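PDB 4DZ4: agmatinase from Burkholderia thailandensis, which probably hydrolyses agmatine to putrescine and urea at a two-manganese centre, as a member of the arginase family. Local coordinates for residues Thr124-Asp129 against Gln151-Pro156; Ala130-Leu135 against Tyr143-Ala148. All blocks are in the same frame, centred on the assembly; numbering follows the deposited sequence.

Contact 1 (124-129 against 151-156) and contact 2 (130-135 against 143-148) both rest on helix 142-153, and their centres lie about 9 Å apart. Contact 1 is the outer one, partly buried, where the C-terminal ends of two helices are joined by a lysine whose ammonium group meets a carboxylate and a backbone carbonyl. Contact 2 lies deeper, wholly buried and apolar, with a leucine of the same helix laid against strand 131-136. Along the chain, both segments of contact 2 fall between the two segments of contact 1. Leu126 and Met132 touch each other, so the charged outer contact passes directly into the hydrophobic layer beneath it.

Contact 1 (Thr124-Asp129 against Gln151-Pro156); sequences TILQSD and QKYGKP
Lys152 reaches across to the end of helix 114-126 and grips it with its ammonium group. Its CG stands anti to the backbone N (chi1 -177°) and the chain runs extended until its last torsion, chi4 at 64°, turns NZ onto two acceptors. One is the carboxylate of Asp129: Lys152 NZ lies 2.6 Å from Asp129 OD1 and meets it nearly along its C-O axis, a salt bridge in which the two side chains cross at about a right angle. The other is the backbone, with Lys152 NZ 3.1 Å from Leu126 O. That carbonyl also accepts Asp129 N, closing a type I turn, and the two donors arrive from opposite faces of its plane. Lysine suits the place because its apolar stem can slant across a leucine while its charge meets the carbonyl end of a helix, a pairing likely to be favourable. Leu126 CB packs 3.8 Å from Lys152 CD, and Leu126 CD2 loosely meets the Tyr153 ring edge, 4.5 Å from Tyr153 CE2. Lys152 CG lies over one face of that ring, near its rim. A water links Tyr153 OH to Asp129 O. Ser128 OG turns back to Ile125 O, 2.7 Å away, beside the backbone bond from Ser128 N. Asp129 and Gly154 both leave the helical conformation with positive phi, which suits glycine well. In this alpha/beta arginase fold the contact joins the C-terminal ends of neighbouring helices 114-126 and 142-153 over the parallel sheet, where Ile125 and Leu126 rest on Met132 of strand 131-136.

Contact 2 (Ala130-Leu135 against Tyr143-Ala148); sequences ARMLTL and YPLLIA
Leu145 directs both its methyl groups at strand 131-136, one to each of two residues that point the same way from the strand. Leu145 CD1 sits at the fork of Thr134, 3.9 Å from both Thr134 CB and Thr134 CG2 and almost as near Thr134 OG1; the two side chains reach toward each other tip to tip. Leu145 CD2 lies 4.0 Å from Met132 CE, where the side chains pass at a slant. Methionine can close this distance because its chain is extended at chi2 and then bends at chi3 (torsion 69°), carrying the terminal methyl over to the leucine. Thr134, beta-branched and compact, suits a strand. A single leucine, forked at CG, spans Met132 and Thr134, two residues apart. All three are buried, and the contact is apolar. The side chain of Leu145 is about 8 Å from that of His139, a manganese ligand in the loop between strand and helix. This is the strand-then-helix unit of the alpha/beta fold, its helix packed back on its own strand. Strand 131-136 runs between parallel strands 49-54 and 282-289; Leu133, alternating with Met132 and Thr134, packs against helix 300-323 on the other face of the sheet, and Met132 also touches helix 114-126 beside helix 142-153.

Contact 1 (Thr124-Asp129 against Gln151-Pro156)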
loop_
_atom_site.group_PDB
_atom_site.type_symbol
_atom_site.label_atom_id
_atom_site.label_comp_id
_atom_site.label_asym_id
_atom_site.label_seq_id
_atom_site.Cartn_x
_atom_site.Cartn_y
_atom_site.Cartn_z
ATOM N N THR B 124 -19.006 33.926 9.157
ATOM C CA THR B 124 -19.114 34.506 7.843
ATOM C C THR B 124 -20.149 33.764 6.983
ATOM O O THR B 124 -21.007 34.374 6.334
ATOM C CB THR B 124 -17.739 34.521 7.138
ATOM O OG1 THR B 124 -16.902 35.434 7.841
ATOM C CG2 THR B 124 -17.874 35.011 5.700
ATOM N N ILE B 125 -20.061 32.436 6.973
ATOM C CA ILE B 125 -20.979 31.657 6.128
ATOM C C ILE B 125 -22.404 31.764 6.675
ATOM O O ILE B 125 -23.358 31.950 5.924
ATOM C CB ILE B 125 -20.507 30.191 6.022
ATOM C CG1 ILE B 125 -19.183 30.156 5.231
ATOM C CG2 ILE B 125 -21.590 29.325 5.371
ATOM C CD1 ILE B 125 -18.383 28.885 5.485
ATOM N N LEU B 126 -22.534 31.727 8.002
ATOM C CA LEU B 126 -23.869 31.753 8.604
ATOM C C LEU B 126 -24.606 33.086 8.411
ATOM O O LEU B 126 -25.832 33.111 8.479
ATOM C CB LEU B 126 -23.823 31.337 10.074
ATOM C CG LEU B 126 -23.402 29.888 10.289
ATOM C CD1 LEU B 126 -23.226 29.631 11.776
ATOM C CD2 LEU B 126 -24.429 28.954 9.698
ATOM N N GLN B 127 -23.873 34.167 8.115
ATOM C CA GLN B 127 -24.493 35.462 7.841
ATOM C C GLN B 127 -25.340 35.386 6.562
ATOM O O GLN B 127 -26.292 36.172 6.396
ATOM C CB GLN B 127 -23.451 36.603 7.790
ATOM N N SER B 128 -25.049 34.409 5.701
ATOM C CA SER B 128 -25.791 34.227 4.440
ATOM C C SER B 128 -27.088 33.457 4.580
ATOM O O SER B 128 -27.851 33.365 3.609
ATOM C CB SER B 128 -24.926 33.500 3.390
ATOM O OG SER B 128 -24.849 32.109 3.690
ATOM N N ASP B 129 -27.350 32.888 5.753
ATOM C CA ASP B 129 -28.448 31.918 5.885
ATOM C C ASP B 129 -28.300 30.568 5.125
ATOM O O ASP B 129 -29.204 29.736 5.191
ATOM C CB ASP B 129 -29.800 32.537 5.529
ATOM C CG ASP B 129 -30.139 33.737 6.396
ATOM O OD1 ASP B 129 -29.613 33.833 7.530
ATOM O OD2 ASP B 129 -30.925 34.581 5.929
ATOM N N GLN B 151 -24.574 30.950 18.081
ATOM C CA GLN B 151 -24.780 32.399 17.871
ATOM C C GLN B 151 -26.013 32.643 16.996
ATOM O O GLN B 151 -26.798 33.540 17.255
ATOM C CB GLN B 151 -23.567 33.087 17.217
ATOM C CG GLN B 151 -22.335 33.292 18.097
ATOM C CD GLN B 151 -21.085 33.772 17.324
ATOM O OE1 GLN B 151 -21.129 34.020 16.109
ATOM N NE2 GLN B 151 -19.963 33.905 18.036
ATOM N N LYS B 152 -26.164 31.842 15.945
ATOM C CA LYS B 152 -27.236 32.039 14.982
ATOM C C LYS B 152 -28.547 31.406 15.420
ATOM O O LYS B 152 -29.581 32.040 15.309
ATOM C CB LYS B 152 -26.849 31.468 13.615
ATOM C CG LYS B 152 -27.904 31.710 12.546
ATOM C CD LYS B 152 -27.412 31.280 11.179
ATOM C CE LYS B 152 -28.397 31.629 10.067
ATOM N NZ LYS B 152 -28.619 33.090 9.859
ATOM N N TYR B 153 -28.480 30.168 15.909
ATOM C CA TYR B 153 -29.644 29.322 16.155
ATOM C C TYR B 153 -30.054 29.233 17.621
ATOM O O TYR B 153 -31.077 28.615 17.943
ATOM C CB TYR B 153 -29.397 27.911 15.616
ATOM C CG TYR B 153 -29.339 27.853 14.120
ATOM C CD1 TYR B 153 -30.524 27.861 13.373
ATOM C CD2 TYR B 153 -28.110 27.791 13.437
ATOM C CE1 TYR B 153 -30.495 27.825 11.996
ATOM C CE2 TYR B 153 -28.068 27.748 12.041
ATOM C CZ TYR B 153 -29.273 27.762 11.330
ATOM O OH TYR B 153 -29.300 27.717 9.956
ATOM N N GLY B 154 -29.276 29.868 18.494
ATOM C CA GLY B 154 -29.539 29.854 19.926
ATOM C C GLY B 154 -28.909 28.651 20.599
ATOM O O GLY B 154 -28.355 27.750 19.944
ATOM N N LYS B 155 -28.968 28.644 21.920
ATOM C CA LYS B 155 -28.469 27.507 22.677
ATOM C C LYS B 155 -29.439 27.165 23.804
ATOM O O LYS B 155 -30.185 28.036 24.236
ATOM C CB LYS B 155 -27.049 27.773 23.202
ATOM C CG LYS B 155 -26.880 28.989 24.086
ATOM C CD LYS B 155 -25.442 29.008 24.582
ATOM C CE LYS B 155 -24.971 30.411 24.848
ATOM N NZ LYS B 155 -25.649 30.972 26.047
ATOM N N PRO B 156 -29.447 25.898 24.264
ATOM C CA PRO B 156 -28.586 24.794 23.803
ATOM C C PRO B 156 -29.114 24.052 22.561
ATOM O O PRO B 156 -30.331 23.964 22.356
ATOM C CB PRO B 156 -28.555 23.857 25.011
ATOM C CG PRO B 156 -29.901 24.050 25.663
ATOM C CD PRO B 156 -30.300 25.499 25.409
HETATM O O HOH W 1 -30.487 29.343 8.053
#

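Contact 2 (Ala130-Leu135 against Tyr143-Ala148)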
loop_
_atom_site.group_PDB
_atom_site.type_symbol
_atom_site.label_atom_id
_atom_site.label_comp_id
_atom_site.label_asym_id
_atom_site.label_seq_id
_atom_site.Cartn_x
_atom_site.Cartn_y
_atom_site.Cartn_z
ATOM N N ALA B 130 -27.197 30.345 4.407
ATOM C CA ALA B 130 -26.872 28.974 3.966
ATOM C C ALA B 130 -26.633 28.074 5.183
ATOM O O ALA B 130 -26.231 28.553 6.238
ATOM C CB ALA B 130 -25.631 28.980 3.066
ATOM N N ARG B 131 -26.905 26.779 5.036
ATOM C CA ARG B 131 -26.502 25.779 6.026
ATOM C C ARG B 131 -25.044 25.441 5.746
ATOM O O ARG B 131 -24.593 25.558 4.600
ATOM C CB ARG B 131 -27.279 24.478 5.851
ATOM C CG ARG B 131 -28.793 24.587 5.834
ATOM C CD ARG B 131 -29.351 24.945 7.188
ATOM N NE ARG B 131 -30.803 24.778 7.147
ATOM C CZ ARG B 131 -31.629 25.103 8.131
ATOM N NH1 ARG B 131 -31.164 25.648 9.250
ATOM N NH2 ARG B 131 -32.923 24.884 7.982
ATOM N N MET B 132 -24.343 24.964 6.770
ATOM C CA MET B 132 -22.954 24.506 6.619
ATOM C C MET B 132 -22.875 22.990 6.651
ATOM O O MET B 132 -23.402 22.360 7.562
ATOM C CB MET B 132 -22.036 25.067 7.709
ATOM C CG MET B 132 -21.817 26.560 7.587
ATOM S SD MET B 132 -20.669 27.150 8.852
ATOM C CE MET B 132 -19.104 26.419 8.342
ATOM N N LEU B 133 -22.247 22.425 5.626
ATOM C CA LEU B 133 -21.821 21.018 5.651
ATOM C C LEU B 133 -20.286 21.027 5.613
ATOM O O LEU B 133 -19.680 21.347 4.582
ATOM C CB LEU B 133 -22.397 20.311 4.414
ATOM C CG LEU B 133 -22.059 18.827 4.277
ATOM C CD1 LEU B 133 -22.309 18.081 5.559
ATOM C CD2 LEU B 133 -22.830 18.186 3.110
ATOM N N THR B 134 -19.658 20.720 6.741
ATOM C CA THR B 134 -18.220 20.932 6.859
ATOM C C THR B 134 -17.470 19.595 6.843
ATOM O O THR B 134 -17.901 18.637 7.466
ATOM C CB THR B 134 -17.911 21.745 8.126
ATOM O OG1 THR B 134 -18.700 22.950 8.112
ATOM C CG2 THR B 134 -16.423 22.165 8.170
ATOM N N LEU B 135 -16.369 19.554 6.099
ATOM C CA LEU B 135 -15.548 18.330 5.974
ATOM C C LEU B 135 -14.302 18.544 6.819
ATOM O O LEU B 135 -13.594 19.535 6.617
ATOM C CB LEU B 135 -15.142 18.123 4.514
ATOM C CG LEU B 135 -16.294 18.104 3.501
ATOM C CD1 LEU B 135 -15.785 17.934 2.049
ATOM C CD2 LEU B 135 -17.291 17.007 3.887
ATOM N N TYR B 143 -16.292 21.878 17.806
ATOM C CA TYR B 143 -16.483 22.796 18.922
ATOM C C TYR B 143 -16.600 24.259 18.442
ATOM O O TYR B 143 -17.618 24.897 18.684
ATOM C CB TYR B 143 -15.377 22.571 19.976
ATOM C CG TYR B 143 -15.391 23.520 21.134
ATOM C CD1 TYR B 143 -16.580 23.800 21.846
ATOM C CD2 TYR B 143 -14.199 24.119 21.570
ATOM C CE1 TYR B 143 -16.576 24.682 22.920
ATOM C CE2 TYR B 143 -14.194 25.025 22.632
ATOM C CZ TYR B 143 -15.390 25.272 23.318
ATOM O OH TYR B 143 -15.363 26.135 24.380
ATOM N N PRO B 144 -15.591 24.794 17.716
ATOM C CA PRO B 144 -15.837 26.166 17.249
ATOM C C PRO B 144 -17.004 26.285 16.263
ATOM O O PRO B 144 -17.679 27.325 16.214
ATOM C CB PRO B 144 -14.510 26.566 16.554
ATOM C CG PRO B 144 -13.717 25.274 16.438
ATOM C CD PRO B 144 -14.172 24.423 17.596
ATOM N N LEU B 145 -17.294 25.209 15.521
ATOM C CA LEU B 145 -18.454 25.234 14.632
ATOM C C LEU B 145 -19.732 25.365 15.451
ATOM O O LEU B 145 -20.619 26.148 15.083
ATOM C CB LEU B 145 -18.503 23.978 13.741
ATOM C CG LEU B 145 -17.406 23.884 12.653
ATOM C CD1 LEU B 145 -17.534 22.563 11.896
ATOM C CD2 LEU B 145 -17.450 25.065 11.666
ATOM N N LEU B 146 -19.821 24.636 16.560
ATOM C CA LEU B 146 -20.980 24.739 17.443
ATOM C C LEU B 146 -21.100 26.136 18.072
ATOM O O LEU B 146 -22.194 26.654 18.248
ATOM C CB LEU B 146 -20.934 23.672 18.538
ATOM C CG LEU B 146 -21.251 22.250 18.077
ATOM C CD1 LEU B 146 -20.885 21.297 19.204
ATOM C CD2 LEU B 146 -22.725 22.081 17.647
ATOM N N ILE B 147 -19.972 26.732 18.436
ATOM C CA ILE B 147 -19.986 28.102 18.981
ATOM C C ILE B 147 -20.689 29.033 18.000
ATOM O O ILE B 147 -21.602 29.777 18.377
ATOM C CB ILE B 147 -18.555 28.610 19.302
ATOM C CG1 ILE B 147 -18.002 27.836 20.508
ATOM C CG2 ILE B 147 -18.531 30.124 19.552
ATOM C CD1 ILE B 147 -16.518 28.028 20.738
ATOM N N ALA B 148 -20.275 28.974 16.732
ATOM C CA ALA B 148 -20.806 29.873 15.719
ATOM C C ALA B 148 -22.278 29.540 15.441
ATOM O O ALA B 148 -23.107 30.444 15.274
ATOM C CB ALA B 148 -19.970 29.754 14.447
#